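Local coordinates for protein riboflavin kinase, putative (Trypanosoma brucei, PDB 3BNW) that probably phosphorylates riboflavin with ATP to make the cofactor FMN, at residues F18-K23 / I42-D47; L58-W63 / F82-G87. One frame throughout, in Å; residues are numbered along the deposited sequence.

Interaction 1. Residues F18-K23 / I42-D47; sequences FFLRGK and IGLDKD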
loop_
_atom_site.group_PDB
_atom_site.type_symbol
_atom_site.label_atom_id
_atom_site.label_comp_id
_atom_site.label_asym_id
_atom_site.label_seq_id
_atom_site.Cartn_x
_atom_site.Cartn_y
_atom_site.Cartn_z
ATOM N N PHE A 18 -1.726 -9.209 -5.228
ATOM C CA PHE A 18 -0.303 -9.352 -5.479
ATOM C C PHE A 18 0.522 -8.943 -4.275
ATOM O O PHE A 18 -0.003 -8.473 -3.268
ATOM C CB PHE A 18 0.112 -8.535 -6.710
ATOM C CG PHE A 18 -0.031 -7.045 -6.534
ATOM C CD1 PHE A 18 0.992 -6.298 -5.962
ATOM C CD2 PHE A 18 -1.180 -6.391 -6.953
ATOM C CE1 PHE A 18 0.869 -4.930 -5.795
ATOM C CE2 PHE A 18 -1.310 -5.023 -6.796
ATOM C CZ PHE A 18 -0.282 -4.289 -6.214
ATOM N N PHE A 19 1.829 -9.144 -4.405
ATOM C CA PHE A 19 2.809 -8.793 -3.389
ATOM C C PHE A 19 3.786 -7.794 -4.001
ATOM O O PHE A 19 4.120 -7.893 -5.182
ATOM C CB PHE A 19 3.541 -10.061 -2.937
ATOM C CG PHE A 19 4.690 -9.807 -1.999
ATOM C CD1 PHE A 19 6.001 -9.855 -2.458
ATOM C CD2 PHE A 19 4.460 -9.534 -0.656
ATOM C CE1 PHE A 19 7.065 -9.629 -1.595
ATOM C CE2 PHE A 19 5.514 -9.306 0.212
ATOM C CZ PHE A 19 6.820 -9.352 -0.258
ATOM N N LEU A 20 4.232 -6.831 -3.201
ATOM C CA LEU A 20 5.170 -5.818 -3.676
ATOM C C LEU A 20 6.165 -5.489 -2.584
ATOM O O LEU A 20 5.776 -5.224 -1.445
ATOM C CB LEU A 20 4.417 -4.558 -4.119
ATOM C CG LEU A 20 5.217 -3.399 -4.735
ATOM C CD1 LEU A 20 6.123 -3.862 -5.870
ATOM C CD2 LEU A 20 4.266 -2.296 -5.231
ATOM N N ARG A 21 7.449 -5.526 -2.928
ATOM C CA ARG A 21 8.519 -5.191 -1.986
ATOM C C ARG A 21 9.394 -4.111 -2.606
ATOM O O ARG A 21 9.808 -4.238 -3.758
ATOM C CB ARG A 21 9.367 -6.429 -1.658
ATOM C CG ARG A 21 10.554 -6.147 -0.721
ATOM C CD ARG A 21 11.341 -7.413 -0.373
ATOM N NE ARG A 21 11.842 -8.111 -1.565
ATOM C CZ ARG A 21 11.444 -9.312 -1.987
ATOM N NH1 ARG A 21 10.530 -10.011 -1.320
ATOM N NH2 ARG A 21 11.975 -9.832 -3.087
ATOM N N GLY A 22 9.670 -3.057 -1.844
ATOM C CA GLY A 22 10.508 -1.961 -2.323
ATOM C C GLY A 22 10.861 -0.986 -1.217
ATOM O O GLY A 22 10.248 -1.003 -0.155
ATOM N N LYS A 23 11.850 -0.134 -1.474
ATOM C CA LYS A 23 12.288 0.867 -0.499
ATOM C C LYS A 23 11.387 2.110 -0.475
ATOM O O LYS A 23 10.818 2.504 -1.493
ATOM C CB LYS A 23 13.739 1.282 -0.767
ATOM C CG LYS A 23 14.741 0.156 -0.567
ATOM C CD LYS A 23 16.086 0.665 -0.086
ATOM C CE LYS A 23 17.126 -0.448 -0.102
ATOM N NZ LYS A 23 18.341 -0.104 0.687
ATOM N N ILE A 42 6.962 4.022 -2.923
ATOM C CA ILE A 42 7.756 2.803 -3.022
ATOM C C ILE A 42 8.570 2.888 -4.309
ATOM O O ILE A 42 8.014 3.133 -5.381
ATOM C CB ILE A 42 6.877 1.542 -3.035
ATOM C CG1 ILE A 42 6.016 1.495 -1.772
ATOM C CG2 ILE A 42 7.742 0.296 -3.124
ATOM C CD1 ILE A 42 5.173 0.247 -1.660
ATOM N N GLY A 43 9.884 2.707 -4.193
ATOM C CA GLY A 43 10.781 2.772 -5.342
ATOM C C GLY A 43 10.544 1.629 -6.309
ATOM O O GLY A 43 10.672 0.462 -5.939
ATOM N N LEU A 44 10.189 1.969 -7.547
ATOM C CA LEU A 44 9.915 0.980 -8.581
ATOM C C LEU A 44 11.031 0.965 -9.621
ATOM O O LEU A 44 11.918 1.819 -9.609
ATOM C CB LEU A 44 8.581 1.286 -9.266
ATOM C CG LEU A 44 7.376 1.565 -8.361
ATOM C CD1 LEU A 44 6.132 1.873 -9.195
ATOM C CD2 LEU A 44 7.123 0.399 -7.411
ATOM N N ASP A 45 10.980 -0.025 -10.508
ATOM C CA ASP A 45 11.827 -0.068 -11.701
ATOM C C ASP A 45 10.948 -0.390 -12.911
ATOM O O ASP A 45 9.742 -0.582 -12.760
ATOM C CB ASP A 45 12.973 -1.081 -11.534
ATOM C CG ASP A 45 12.489 -2.515 -11.328
ATOM O OD1 ASP A 45 11.292 -2.810 -11.541
ATOM O OD2 ASP A 45 13.328 -3.358 -10.954
ATOM N N LYS A 46 11.547 -0.451 -14.097
ATOM C CA LYS A 46 10.787 -0.609 -15.342
ATOM C C LYS A 46 9.895 -1.856 -15.354
ATOM O O LYS A 46 8.748 -1.800 -15.812
ATOM C CB LYS A 46 11.729 -0.633 -16.551
ATOM C CG LYS A 46 11.009 -0.496 -17.896
ATOM C CD LYS A 46 11.957 -0.564 -19.092
ATOM C CE LYS A 46 12.748 0.727 -19.285
ATOM N NZ LYS A 46 13.890 0.856 -18.331
ATOM N N ASP A 47 10.426 -2.968 -14.848
ATOM C CA ASP A 47 9.708 -4.247 -14.836
ATOM C C ASP A 47 8.524 -4.238 -13.869
ATOM O O ASP A 47 7.439 -4.703 -14.207
ATOM C CB ASP A 47 10.671 -5.387 -14.480
ATOM C CG ASP A 47 9.965 -6.725 -14.305
ATOM O OD1 ASP A 47 9.985 -7.542 -15.253
ATOM O OD2 ASP A 47 9.391 -6.958 -13.217
HETATM O O HOH W 1 12.705 -0.103 -4.364
#
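Ile-42 lays its CG2 methyl over the backbone of Gly-22, with CG2 3.7 Å from the Gly-22 CA. With CG1 beside the backbone N (chi1 -58°), the CG2 branch is left anti to that N and lies on Gly-22, and glycine suits the place because a beta carbon on Gly-22 would collide with CG2. The other branch of Ile-42 ends in CD1, which approaches Leu-20 more loosely: Leu-20 CD2 lies 4.5 Å from Ile-42 CD1. The same leucine methyl also faces the tip of Leu-44, with CD2 to CD2 again at 4.5 Å, so one CD2 serves two neighbours of the 42-47 segment. Leucine fits here because its side chain points toward that segment and ends in an apolar methyl that can meet both Ile-42 CD1 and Leu-44 CD2.

Polar contacts close the other end. Gly-43 N donates to Lys-23 O at 2.9 Å in a nearly straight bond (168° at the hydrogen), coming in close to the line of the carbonyl. Beside it the Ile-42 CA gives a CA-H...O contact to the same Lys-23 O. A water then links the two backbones, accepting from Lys-23 N and donating to Gly-43 O, 2.6 Å away. Lys-23 thus engages through its backbone, while its CB points away from the 42-47 segment. Past this point Asp-45 N-caps helix 46-52 by bonding Val-48 N, and Val-48 packs on Leu-20.

The polar hold between strand 18-25 and the lead into helix 46-52 is therefore backbone to backbone, one bond direct and one through water, and the side chains contribute loose aliphatic packing.

Interaction 2. Residues L58-W63 / F82-G87; sequences LVVYGW and FAASIG
Phe-82 bends its ring back across the neighbouring strand: CG sits between its backbone N and carbonyl carbon (chi1 85°), and Gly-62 N lies 3.6 Å above the ring plane, toward the rim. A glycine suits that place, since a beta carbon there would press on CE1. The two residues also form a hydrogen-bonded antiparallel pair, Gly-62 N to Phe-82 O and Phe-82 N to Gly-62 O both at 3.0 Å. Ala-83, small enough for its place beside Tyr-61 in a non-hydrogen-bonded pair, rests its CB 3.5 Å from Val-60 O. Val-60 N reaches Ala-84 O at 2.7 Å in the carbonyl plane; the return bond is bent, at 136°. Ser-85 OG lies 4.0 Å from Val-59 CG2, but its polar partner is Tyr-102 OH. Ile-86 crosses Val-60 at about a right angle, its CD1 a tight 3.3 Å from Val-60 CG2; its N bonds Leu-58 O, the reverse bond being weak. Strand 58-69 thus pairs with 75-87, while 115-126 bonds its other edge (Tyr-61 with Gly-122). Alternating backbone bonds, some bent and one weak, set the antiparallel register, and Phe-82, Val-60, Ala-84 and Ile-86 add an apolar layer on one face of the sheet, in a largely buried contact.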
loop_
_atom_site.group_PDB
_atom_site.type_symbol
_atom_site.label_atom_id
_atom_site.label_comp_id
_atom_site.label_asym_id
_atom_site.label_seq_id
_atom_site.Cartn_x
_atom_site.Cartn_y
_atom_site.Cartn_z
ATOM N N LEU A 58 -6.156 3.781 -9.217
ATOM C CA LEU A 58 -6.899 3.155 -8.117
ATOM C C LEU A 58 -6.327 3.462 -6.746
ATOM O O LEU A 58 -5.122 3.666 -6.592
ATOM C CB LEU A 58 -6.894 1.633 -8.268
ATOM C CG LEU A 58 -7.458 1.029 -9.542
ATOM C CD1 LEU A 58 -7.223 -0.489 -9.515
ATOM C CD2 LEU A 58 -8.938 1.367 -9.710
ATOM N N VAL A 59 -7.216 3.471 -5.753
ATOM C CA VAL A 59 -6.840 3.380 -4.344
ATOM C C VAL A 59 -7.096 1.939 -3.907
ATOM O O VAL A 59 -8.215 1.429 -4.055
ATOM C CB VAL A 59 -7.671 4.309 -3.442
ATOM C CG1 VAL A 59 -7.249 4.139 -1.983
ATOM C CG2 VAL A 59 -7.537 5.757 -3.889
ATOM N N VAL A 60 -6.060 1.286 -3.384
ATOM C CA VAL A 60 -6.136 -0.128 -3.012
ATOM C C VAL A 60 -5.857 -0.297 -1.527
ATOM O O VAL A 60 -5.459 0.648 -0.863
ATOM C CB VAL A 60 -5.144 -1.000 -3.830
ATOM C CG1 VAL A 60 -5.466 -0.908 -5.316
ATOM C CG2 VAL A 60 -3.698 -0.604 -3.550
ATOM N N TYR A 61 -6.067 -1.513 -1.026
ATOM C CA TYR A 61 -5.900 -1.812 0.385
ATOM C C TYR A 61 -5.315 -3.201 0.609
ATOM O O TYR A 61 -5.323 -4.045 -0.287
ATOM C CB TYR A 61 -7.247 -1.680 1.102
ATOM C CG TYR A 61 -8.291 -2.696 0.687
ATOM C CD1 TYR A 61 -8.407 -3.915 1.354
ATOM C CD2 TYR A 61 -9.163 -2.443 -0.362
ATOM C CE1 TYR A 61 -9.358 -4.853 0.982
ATOM C CE2 TYR A 61 -10.121 -3.375 -0.737
ATOM C CZ TYR A 61 -10.212 -4.581 -0.060
ATOM O OH TYR A 61 -11.159 -5.519 -0.423
ATOM N N GLY A 62 -4.812 -3.435 1.817
ATOM C CA GLY A 62 -4.274 -4.743 2.186
ATOM C C GLY A 62 -3.433 -4.688 3.442
ATOM O O GLY A 62 -3.614 -3.811 4.277
ATOM N N TRP A 63 -2.500 -5.631 3.563
ATOM C CA TRP A 63 -1.601 -5.711 4.713
ATOM C C TRP A 63 -0.197 -5.315 4.306
ATOM O O TRP A 63 0.239 -5.638 3.207
ATOM C CB TRP A 63 -1.560 -7.134 5.261
ATOM C CG TRP A 63 -2.851 -7.601 5.818
ATOM C CD1 TRP A 63 -3.738 -8.436 5.221
ATOM C CD2 TRP A 63 -3.403 -7.268 7.095
ATOM N NE1 TRP A 63 -4.813 -8.644 6.043
ATOM C CE2 TRP A 63 -4.635 -7.937 7.201
ATOM C CE3 TRP A 63 -2.974 -6.468 8.161
ATOM C CZ2 TRP A 63 -5.453 -7.835 8.329
ATOM C CZ3 TRP A 63 -3.787 -6.365 9.285
ATOM C CH2 TRP A 63 -5.014 -7.049 9.359
ATOM N N PHE A 82 -3.340 -1.056 5.404
ATOM C CA PHE A 82 -2.889 0.076 4.608
ATOM C C PHE A 82 -3.823 0.294 3.432
ATOM O O PHE A 82 -4.473 -0.641 2.965
ATOM C CB PHE A 82 -1.458 -0.140 4.096
ATOM C CG PHE A 82 -1.388 -0.927 2.824
ATOM C CD1 PHE A 82 -1.296 -2.309 2.853
ATOM C CD2 PHE A 82 -1.442 -0.291 1.593
ATOM C CE1 PHE A 82 -1.254 -3.039 1.677
ATOM C CE2 PHE A 82 -1.401 -1.014 0.419
ATOM C CZ PHE A 82 -1.307 -2.388 0.459
ATOM N N ALA A 83 -3.897 1.545 2.984
ATOM C CA ALA A 83 -4.469 1.889 1.689
ATOM C C ALA A 83 -3.340 2.487 0.865
ATOM O O ALA A 83 -2.305 2.870 1.420
ATOM C CB ALA A 83 -5.600 2.874 1.849
ATOM N N ALA A 84 -3.517 2.564 -0.448
ATOM C CA ALA A 84 -2.455 3.071 -1.319
ATOM C C ALA A 84 -3.003 3.541 -2.646
ATOM O O ALA A 84 -3.958 2.962 -3.165
ATOM C CB ALA A 84 -1.398 1.987 -1.553
ATOM N N SER A 85 -2.379 4.576 -3.201
ATOM C CA SER A 85 -2.740 5.074 -4.524
ATOM C C SER A 85 -1.714 4.611 -5.549
ATOM O O SER A 85 -0.509 4.762 -5.335
ATOM C CB SER A 85 -2.812 6.600 -4.524
ATOM O OG SER A 85 -3.748 7.062 -3.566
ATOM N N ILE A 86 -2.198 4.043 -6.655
ATOM C CA ILE A 86 -1.351 3.652 -7.782
ATOM C C ILE A 86 -1.716 4.491 -9.006
ATOM O O ILE A 86 -2.793 4.315 -9.585
ATOM C CB ILE A 86 -1.497 2.143 -8.124
ATOM C CG1 ILE A 86 -0.974 1.274 -6.977
ATOM C CG2 ILE A 86 -0.741 1.795 -9.408
ATOM C CD1 ILE A 86 -1.995 0.981 -5.908
ATOM N N GLY A 87 -0.824 5.403 -9.395
ATOM C CA GLY A 87 -1.061 6.242 -10.572
ATOM C C GLY A 87 0.194 6.916 -11.108
ATOM O O GLY A 87 1.262 6.819 -10.519
#

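In the fold
Interaction 1 closes before interaction 2 opens: helix 46-52, which interaction 1 enters, is followed in the chain by strand 58-69, which carries the first segment of interaction 2. Their centres are 13 Å apart and their nearest atoms about 6 Å, without touching. Both reach the same antiparallel sheet, in which strand 115-126 pairs with both strand 18-25 and strand 58-69; Val-120 meets both Phe-18 and Val-60. Leu-97 also bridges them, touching Leu-44 of interaction 1 and Ile-86 of interaction 2. Interaction 2 lies nearer the centre of the chain, and interaction 1 is more peripheral. The shared strand 115-126 ties the two contacts into one riboflavin kinase fold.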